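Side-chain contacts in superoxide dismutase [Mn/Fe] (Aeropyrum pernix, PDB 3AK2), which catalyses the dismutation of superoxide to molecular oxygen and hydrogen peroxide at a metal centre that works with either manganese or iron: residues E112-K115 against A116-A120; R179-Y182 against V183-W187; N191-D194 against V195-L199. One frame throughout, in Å; residues are numbered along the deposited sequence.

Interaction 1 of 3, residues E112-K115 against A116-A120; sequences EKFK and ALFSA
Phe-114 lays the face of its ring over the CB of Phe-118, one helical turn further on; that methylene sits 4.0 Å above the ring plane, toward the rim, with CE1 of Phe-114 as near as 4.1 Å to CB of Phe-118. With CG anti to the backbone N in both residues (chi1 156° in Phe-114 and -171° in Phe-118), the two side chains leave the helix side by side and point the same way. Their planes meet at 38° with centroids 5.7 Å apart, an oblique pairing that is neither a stack nor an edge-to-face contact. Phe-118 N also gives Phe-114 O a hydrogen bond of 2.8 Å. This is the i to i+4 pattern of an amphipathic helix, here helix 111-123 of the C-terminal alpha/beta domain, whose phenylalanines face Leu-133 of the three-stranded antiparallel sheet. Further round the helix, Lys-115 O is gripped twice by Ser-119: by its N at 2.8 Å, and by its OG at 2.9 Å from the opposite face of the carbonyl plane. Ser-119 OG lies anti to its own carbonyl carbon, which folds the hydroxyl back toward the preceding turn, and it also bonds Trp-187 NE1. The extended chain of Lys-115 runs past this hydroxyl to make a cation-pi contact with Trp-187. Lys-113 reaches the second subunit, its NZ bonding Leu-54 O there.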
loop_
_atom_site.group_PDB
_atom_site.type_symbol
_atom_site.label_atom_id
_atom_site.label_comp_id
_atom_site.label_asym_id
_atom_site.label_seq_id
_atom_site.Cartn_x
_atom_site.Cartn_y
_atom_site.Cartn_z
ATOM N N GLU A 112 -4.131 -22.986 22.529
ATOM C CA GLU A 112 -4.945 -23.376 21.378
ATOM C C GLU A 112 -5.690 -22.193 20.751
ATOM O O GLU A 112 -5.762 -22.085 19.525
ATOM C CB GLU A 112 -5.902 -24.527 21.719
ATOM C CG GLU A 112 -5.205 -25.850 22.062
ATOM C CD GLU A 112 -4.274 -26.365 20.963
ATOM O OE1 GLU A 112 -4.613 -26.249 19.764
ATOM O OE2 GLU A 112 -3.199 -26.900 21.307
ATOM N N LYS A 113 -6.225 -21.307 21.586
ATOM C CA LYS A 113 -6.879 -20.093 21.092
ATOM C C LYS A 113 -5.879 -19.181 20.372
ATOM O O LYS A 113 -6.180 -18.655 19.295
ATOM C CB LYS A 113 -7.590 -19.344 22.221
ATOM C CG LYS A 113 -8.908 -19.978 22.667
ATOM C CD LYS A 113 -9.600 -19.136 23.737
ATOM C CE LYS A 113 -10.893 -19.787 24.225
ATOM N NZ LYS A 113 -11.900 -19.915 23.134
ATOM N N PHE A 114 -4.693 -19.015 20.959
ATOM C CA PHE A 114 -3.611 -18.256 20.324
ATOM C C PHE A 114 -3.211 -18.865 18.981
ATOM O O PHE A 114 -3.086 -18.155 17.980
ATOM C CB PHE A 114 -2.382 -18.174 21.239
ATOM C CG PHE A 114 -1.089 -17.950 20.495
ATOM C CD1 PHE A 114 -0.721 -16.673 20.078
ATOM C CD2 PHE A 114 -0.255 -19.023 20.185
ATOM C CE1 PHE A 114 0.460 -16.469 19.372
ATOM C CE2 PHE A 114 0.923 -18.827 19.476
ATOM C CZ PHE A 114 1.283 -17.546 19.073
ATOM N N LYS A 115 -2.994 -20.179 18.968
ATOM C CA LYS A 115 -2.538 -20.876 17.773
ATOM C C LYS A 115 -3.542 -20.712 16.633
ATOM O O LYS A 115 -3.159 -20.445 15.491
ATOM C CB LYS A 115 -2.305 -22.359 18.077
ATOM C CG LYS A 115 -1.822 -23.158 16.886
ATOM C CD LYS A 115 -1.509 -24.594 17.265
ATOM C CE LYS A 115 -1.157 -25.409 16.040
ATOM N NZ LYS A 115 -0.841 -26.821 16.390
ATOM N N ALA A 116 -4.825 -20.856 16.950
ATOM C CA ALA A 116 -5.874 -20.698 15.952
ATOM C C ALA A 116 -5.882 -19.285 15.367
ATOM O O ALA A 116 -6.042 -19.112 14.161
ATOM C CB ALA A 116 -7.234 -21.045 16.550
ATOM N N LEU A 117 -5.699 -18.279 16.218
ATOM C CA LEU A 117 -5.723 -16.892 15.760
ATOM C C LEU A 117 -4.488 -16.554 14.932
ATOM O O LEU A 117 -4.596 -15.949 13.864
ATOM C CB LEU A 117 -5.863 -15.925 16.939
ATOM C CG LEU A 117 -5.926 -14.429 16.602
ATOM C CD1 LEU A 117 -7.077 -14.117 15.654
ATOM C CD2 LEU A 117 -6.040 -13.590 17.861
ATOM N N PHE A 118 -3.322 -16.954 15.430
ATOM C CA PHE A 118 -2.074 -16.740 14.709
ATOM C C PHE A 118 -2.109 -17.448 13.356
ATOM O O PHE A 118 -1.708 -16.872 12.342
ATOM C CB PHE A 118 -0.877 -17.201 15.547
ATOM C CG PHE A 118 0.459 -16.827 14.959
ATOM C CD1 PHE A 118 1.102 -15.656 15.349
ATOM C CD2 PHE A 118 1.076 -17.648 14.022
ATOM C CE1 PHE A 118 2.340 -15.311 14.806
ATOM C CE2 PHE A 118 2.306 -17.310 13.478
ATOM C CZ PHE A 118 2.939 -16.141 13.871
ATOM N N SER A 119 -2.597 -18.687 13.335
ATOM C CA SER A 119 -2.713 -19.433 12.084
ATOM C C SER A 119 -3.645 -18.744 11.099
ATOM O O SER A 119 -3.345 -18.683 9.908
ATOM C CB SER A 119 -3.184 -20.865 12.334
ATOM O OG SER A 119 -2.185 -21.595 13.021
ATOM N N ALA A 120 -4.763 -18.217 11.594
ATOM C CA ALA A 120 -5.708 -17.497 10.742
ATOM C C ALA A 120 -5.077 -16.223 10.190
ATOM O O ALA A 120 -5.227 -15.911 9.007
ATOM C CB ALA A 120 -6.987 -17.175 11.502
#

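Interaction 2 of 3, residues R179-Y182 against V183-W187; sequences RGSY and VENWW
Arg-179 begins the helix by accepting from Val-183 N through its carbonyl O, 2.9 Å away, while its CG lies 4.2 Å from CG2 of Val-183, the two side chains meeting at a slant. Its guanidinium turns elsewhere, to the carbonyls of Lys-123, Val-125 and Gly-127. Gly-180 offers its O to Glu-184 N, and CG of Glu-184 folds back to 3.3 Å from that same Gly-180 O; the carboxylate goes on to a salt bridge with Lys-123. At Ser-181 the carbonyl O takes two bonds from one residue: Asn-185 N at 3.0 Å and Asn-185 ND2 at 2.9 Å. They arrive from opposite faces of the carbonyl plane, the amide donor standing 46° out of it, so the side chain of Asn-185 is pinned against the turn before. A water accepts from Asn-185 ND2 and makes a weak bond to Ser-181 OG. Tyr-182, its CG anti to the backbone N (chi1 161°), crosses Val-183 at about a right angle, CD2 lying 4.2 Å from CG2 of Val-183; its hydroxyl bonds the backbone O of Asp-165, a manganese ligand, and the Tyr-182 side chain itself comes to about 8 Å from the metal. Helix 179-186 packs through Val-183 on helix 111-123 and, with Tyr-182 and Trp-186, on strand 159-165, while Ser-181 and Asn-185 meet Tyr-175 of helix 172-175.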
loop_
_atom_site.group_PDB
_atom_site.type_symbol
_atom_site.label_atom_id
_atom_site.label_comp_id
_atom_site.label_asym_id
_atom_site.label_seq_id
_atom_site.Cartn_x
_atom_site.Cartn_y
_atom_site.Cartn_z
ATOM N N ARG A 179 -1.113 -22.909 1.116
ATOM C CA ARG A 179 -0.506 -22.165 2.211
ATOM C C ARG A 179 -1.002 -22.654 3.574
ATOM O O ARG A 179 -0.243 -22.669 4.546
ATOM C CB ARG A 179 -0.800 -20.673 2.058
ATOM C CG ARG A 179 -0.175 -19.818 3.144
ATOM C CD ARG A 179 -0.790 -18.448 3.151
ATOM N NE ARG A 179 -0.132 -17.558 2.208
ATOM C CZ ARG A 179 -0.519 -16.308 1.969
ATOM N NH1 ARG A 179 -1.584 -15.809 2.582
ATOM N NH2 ARG A 179 0.160 -15.569 1.103
ATOM N N GLY A 180 -2.273 -23.048 3.639
ATOM C CA GLY A 180 -2.873 -23.525 4.886
ATOM C C GLY A 180 -2.125 -24.705 5.484
ATOM O O GLY A 180 -1.843 -24.733 6.687
ATOM N N SER A 181 -1.792 -25.675 4.635
ATOM C CA SER A 181 -1.027 -26.843 5.071
ATOM C C SER A 181 0.378 -26.446 5.523
ATOM O O SER A 181 0.884 -26.972 6.510
ATOM C CB SER A 181 -0.956 -27.890 3.962
ATOM O OG SER A 181 -0.199 -29.012 4.374
ATOM N N TYR A 182 0.995 -25.503 4.812
ATOM C CA TYR A 182 2.297 -24.979 5.217
ATOM C C TYR A 182 2.265 -24.391 6.624
ATOM O O TYR A 182 3.114 -24.721 7.453
ATOM C CB TYR A 182 2.799 -23.941 4.212
ATOM C CG TYR A 182 3.887 -23.021 4.726
ATOM C CD1 TYR A 182 5.155 -23.508 5.046
ATOM C CD2 TYR A 182 3.651 -21.654 4.863
ATOM C CE1 TYR A 182 6.156 -22.658 5.509
ATOM C CE2 TYR A 182 4.646 -20.792 5.319
ATOM C CZ TYR A 182 5.898 -21.300 5.633
ATOM O OH TYR A 182 6.901 -20.465 6.081
ATOM N N VAL A 183 1.282 -23.529 6.885
ATOM C CA VAL A 183 1.156 -22.865 8.183
ATOM C C VAL A 183 0.946 -23.885 9.302
ATOM O O VAL A 183 1.564 -23.788 10.363
ATOM C CB VAL A 183 0.014 -21.817 8.171
ATOM C CG1 VAL A 183 -0.263 -21.274 9.572
ATOM C CG2 VAL A 183 0.340 -20.680 7.202
ATOM N N GLU A 184 0.086 -24.870 9.051
ATOM C CA GLU A 184 -0.169 -25.927 10.027
ATOM C C GLU A 184 1.103 -26.713 10.354
ATOM O O GLU A 184 1.381 -27.010 11.519
ATOM C CB GLU A 184 -1.275 -26.866 9.533
ATOM C CG GLU A 184 -2.674 -26.245 9.530
ATOM C CD GLU A 184 -3.155 -25.840 10.918
ATOM O OE1 GLU A 184 -2.872 -26.568 11.895
ATOM O OE2 GLU A 184 -3.828 -24.795 11.028
ATOM N N ASN A 185 1.877 -27.025 9.321
ATOM C CA ASN A 185 3.123 -27.767 9.484
ATOM C C ASN A 185 4.240 -26.968 10.153
ATOM O O ASN A 185 5.063 -27.526 10.879
ATOM C CB ASN A 185 3.591 -28.323 8.140
ATOM C CG ASN A 185 2.959 -29.658 7.819
ATOM O OD1 ASN A 185 3.348 -30.685 8.371
ATOM N ND2 ASN A 185 1.983 -29.654 6.919
ATOM N N TRP A 186 4.249 -25.659 9.920
ATOM C CA TRP A 186 5.274 -24.768 10.468
ATOM C C TRP A 186 5.350 -24.808 11.998
ATOM O O TRP A 186 6.430 -24.667 12.572
ATOM C CB TRP A 186 5.039 -23.344 9.954
ATOM C CG TRP A 186 5.847 -22.263 10.612
ATOM C CD1 TRP A 186 7.114 -21.869 10.289
ATOM C CD2 TRP A 186 5.420 -21.415 11.683
ATOM N NE1 TRP A 186 7.506 -20.831 11.102
ATOM C CE2 TRP A 186 6.486 -20.533 11.967
ATOM C CE3 TRP A 186 4.240 -21.317 12.433
ATOM C CZ2 TRP A 186 6.406 -19.562 12.970
ATOM C CZ3 TRP A 186 4.162 -20.352 13.428
ATOM C CH2 TRP A 186 5.239 -19.485 13.684
ATOM N N TRP A 187 4.214 -25.032 12.656
ATOM C CA TRP A 187 4.193 -25.132 14.116
ATOM C C TRP A 187 5.152 -26.191 14.657
ATOM O O TRP A 187 5.665 -26.056 15.765
ATOM C CB TRP A 187 2.776 -25.402 14.623
ATOM C CG TRP A 187 1.868 -24.245 14.398
ATOM C CD1 TRP A 187 0.935 -24.115 13.412
ATOM C CD2 TRP A 187 1.825 -23.033 15.156
ATOM N NE1 TRP A 187 0.304 -22.896 13.513
ATOM C CE2 TRP A 187 0.829 -22.215 14.578
ATOM C CE3 TRP A 187 2.527 -22.560 16.274
ATOM C CZ2 TRP A 187 0.520 -20.945 15.078
ATOM C CZ3 TRP A 187 2.217 -21.299 16.772
ATOM C CH2 TRP A 187 1.218 -20.509 16.174
HETATM O O HOH W 1 0.676 -31.932 5.873
#

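Interaction 3 of 3, residues N191-D194 against V195-L199; sequences NWDD and VEKRL
Asp-194 and Arg-198 form one of two salt bridges here, each spanning a single turn of helix. Arg-198 NE donates to Asp-194 OD2 at 2.7 Å with a nearly straight bond; the oxygen lies in the guanidinium plane, at its edge, and is met on its syn side, somewhat out of the carboxylate plane. The carboxylate and guanidinium planes are turned 54° apart, and the bridge runs through OD2 alone, with Asp-194 OD1 no nearer than 3.5 Å to Arg-198 NE. Asn-85 ND2 bonds the same OD2, and Arg-198 NH1 continues to Tyr-210 O of the second subunit. A lysine in place of Arg-198 would probably lose either the bridge to Asp-194 or the bond to that subunit, since one ammonium could hardly serve both. The other bridge, on an exposed flank, joins Lys-197 NZ to Asp-193 OD1 at 2.7 Å, the lysine bending at chi4 (55°) to bring its nitrogen back. Among apolar contacts, Trp-192 and Val-195 lie side by side, CE3 of the indole 3.9 Å from CB of Val-195, and both press on Leu-162 and Val-100. Backbone bonds run i to i+4 from Val-195 N to Asn-191 O onward. Asn-191 is the N-cap: its OD1 accepts from Asp-194 N in a weak bond of 3.4 Å, while its ND2 holds Pro-84 O. The whole is the N-capped, amphipathic start of helix 192-205, its first two turns, in the superoxide dismutase C-terminal domain.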
loop_
_atom_site.group_PDB
_atom_site.type_symbol
_atom_site.label_atom_id
_atom_site.label_comp_id
_atom_site.label_asym_id
_atom_site.label_seq_id
_atom_site.Cartn_x
_atom_site.Cartn_y
_atom_site.Cartn_z
ATOM N N ASN A 191 10.715 -22.544 17.315
ATOM C CA ASN A 191 11.704 -22.560 18.379
ATOM C C ASN A 191 11.236 -21.701 19.551
ATOM O O ASN A 191 11.563 -20.514 19.641
ATOM C CB ASN A 191 13.043 -22.057 17.831
ATOM C CG ASN A 191 14.171 -22.151 18.837
ATOM O OD1 ASN A 191 14.000 -22.645 19.954
ATOM N ND2 ASN A 191 15.345 -21.677 18.439
ATOM N N TRP A 192 10.465 -22.303 20.453
ATOM C CA TRP A 192 9.897 -21.551 21.569
ATOM C C TRP A 192 10.955 -20.993 22.518
ATOM O O TRP A 192 10.724 -19.976 23.170
ATOM C CB TRP A 192 8.837 -22.370 22.312
ATOM C CG TRP A 192 7.598 -22.545 21.500
ATOM C CD1 TRP A 192 7.143 -23.701 20.941
ATOM C CD2 TRP A 192 6.672 -21.518 21.113
ATOM N NE1 TRP A 192 5.984 -23.465 20.244
ATOM C CE2 TRP A 192 5.671 -22.134 20.333
ATOM C CE3 TRP A 192 6.584 -20.141 21.361
ATOM C CZ2 TRP A 192 4.591 -21.422 19.798
ATOM C CZ3 TRP A 192 5.513 -19.432 20.824
ATOM C CH2 TRP A 192 4.532 -20.075 20.053
ATOM N N ASP A 193 12.117 -21.640 22.579
ATOM C CA ASP A 193 13.243 -21.110 23.346
ATOM C C ASP A 193 13.676 -19.742 22.825
ATOM O O ASP A 193 13.928 -18.827 23.603
ATOM C CB ASP A 193 14.430 -22.078 23.321
ATOM C CG ASP A 193 15.655 -21.518 24.032
ATOM O OD1 ASP A 193 15.576 -21.275 25.254
ATOM O OD2 ASP A 193 16.697 -21.320 23.367
ATOM N N ASP A 194 13.765 -19.612 21.504
ATOM C CA ASP A 194 14.126 -18.340 20.888
ATOM C C ASP A 194 13.058 -17.286 21.170
ATOM O O ASP A 194 13.381 -16.156 21.539
ATOM C CB ASP A 194 14.324 -18.513 19.383
ATOM C CG ASP A 194 14.688 -17.216 18.691
ATOM O OD1 ASP A 194 15.874 -16.823 18.728
ATOM O OD2 ASP A 194 13.781 -16.593 18.107
ATOM N N VAL A 195 11.792 -17.667 21.020
ATOM C CA VAL A 195 10.680 -16.749 21.283
ATOM C C VAL A 195 10.703 -16.260 22.735
ATOM O O VAL A 195 10.524 -15.071 22.996
ATOM C CB VAL A 195 9.306 -17.378 20.927
ATOM C CG1 VAL A 195 8.174 -16.387 21.176
ATOM C CG2 VAL A 195 9.284 -17.826 19.470
ATOM N N GLU A 196 10.937 -17.184 23.668
ATOM C CA GLU A 196 11.044 -16.854 25.093
ATOM C C GLU A 196 12.172 -15.857 25.365
ATOM O O GLU A 196 11.994 -14.889 26.108
ATOM C CB GLU A 196 11.239 -18.134 25.918
ATOM C CG GLU A 196 11.290 -17.935 27.437
ATOM C CD GLU A 196 9.933 -17.644 28.063
ATOM O OE1 GLU A 196 8.897 -17.822 27.390
ATOM O OE2 GLU A 196 9.901 -17.242 29.246
ATOM N N LYS A 197 13.328 -16.093 24.751
ATOM C CA LYS A 197 14.467 -15.194 24.904
ATOM C C LYS A 197 14.184 -13.803 24.332
ATOM O O LYS A 197 14.585 -12.794 24.917
ATOM C CB LYS A 197 15.725 -15.801 24.286
ATOM C CG LYS A 197 16.329 -16.908 25.135
ATOM C CD LYS A 197 17.495 -17.579 24.426
ATOM C CE LYS A 197 18.287 -18.472 25.373
ATOM N NZ LYS A 197 17.445 -19.496 26.060
ATOM N N ARG A 198 13.471 -13.754 23.206
ATOM C CA ARG A 198 13.055 -12.478 22.616
ATOM C C ARG A 198 12.080 -11.727 23.518
ATOM O O ARG A 198 12.233 -10.522 23.742
ATOM C CB ARG A 198 12.469 -12.688 21.219
ATOM C CG ARG A 198 13.536 -13.071 20.225
ATOM C CD ARG A 198 13.018 -13.318 18.816
ATOM N NE ARG A 198 14.109 -13.888 18.032
ATOM C CZ ARG A 198 15.068 -13.186 17.438
ATOM N NH1 ARG A 198 15.066 -11.859 17.479
ATOM N NH2 ARG A 198 16.033 -13.823 16.788
ATOM N N LEU A 199 11.100 -12.444 24.061
ATOM C CA LEU A 199 10.160 -11.839 24.996
ATOM C C LEU A 199 10.869 -11.303 26.243
ATOM O O LEU A 199 10.557 -10.210 26.715
ATOM C CB LEU A 199 9.056 -12.826 25.371
ATOM C CG LEU A 199 8.012 -12.311 26.367
ATOM C CD1 LEU A 199 7.333 -11.040 25.877
ATOM C CD2 LEU A 199 6.982 -13.373 26.656
#

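All three contacts are single-helix turns in the C-terminal domain, and each mixes buried and exposed faces, though interaction 3 is the most buried. Interactions 1 and 2 lie on helices 111-123 and 179-186, which pack against each other; Phe-118 packs on Trp-186 and Trp-187, and Lys-115 CE comes to 3.6 Å from Trp-187 CD1. Both use a carbonyl doubly gripped by a side chain and backbone N four residues on. Interaction 3 relies instead on charged pairs and a cap. Trp-192 connects it to the others, touching Phe-114 and Trp-187. Interactions 1 and 3 reach the second subunit, whereas interaction 2 comes nearer the manganese than interaction 1 does.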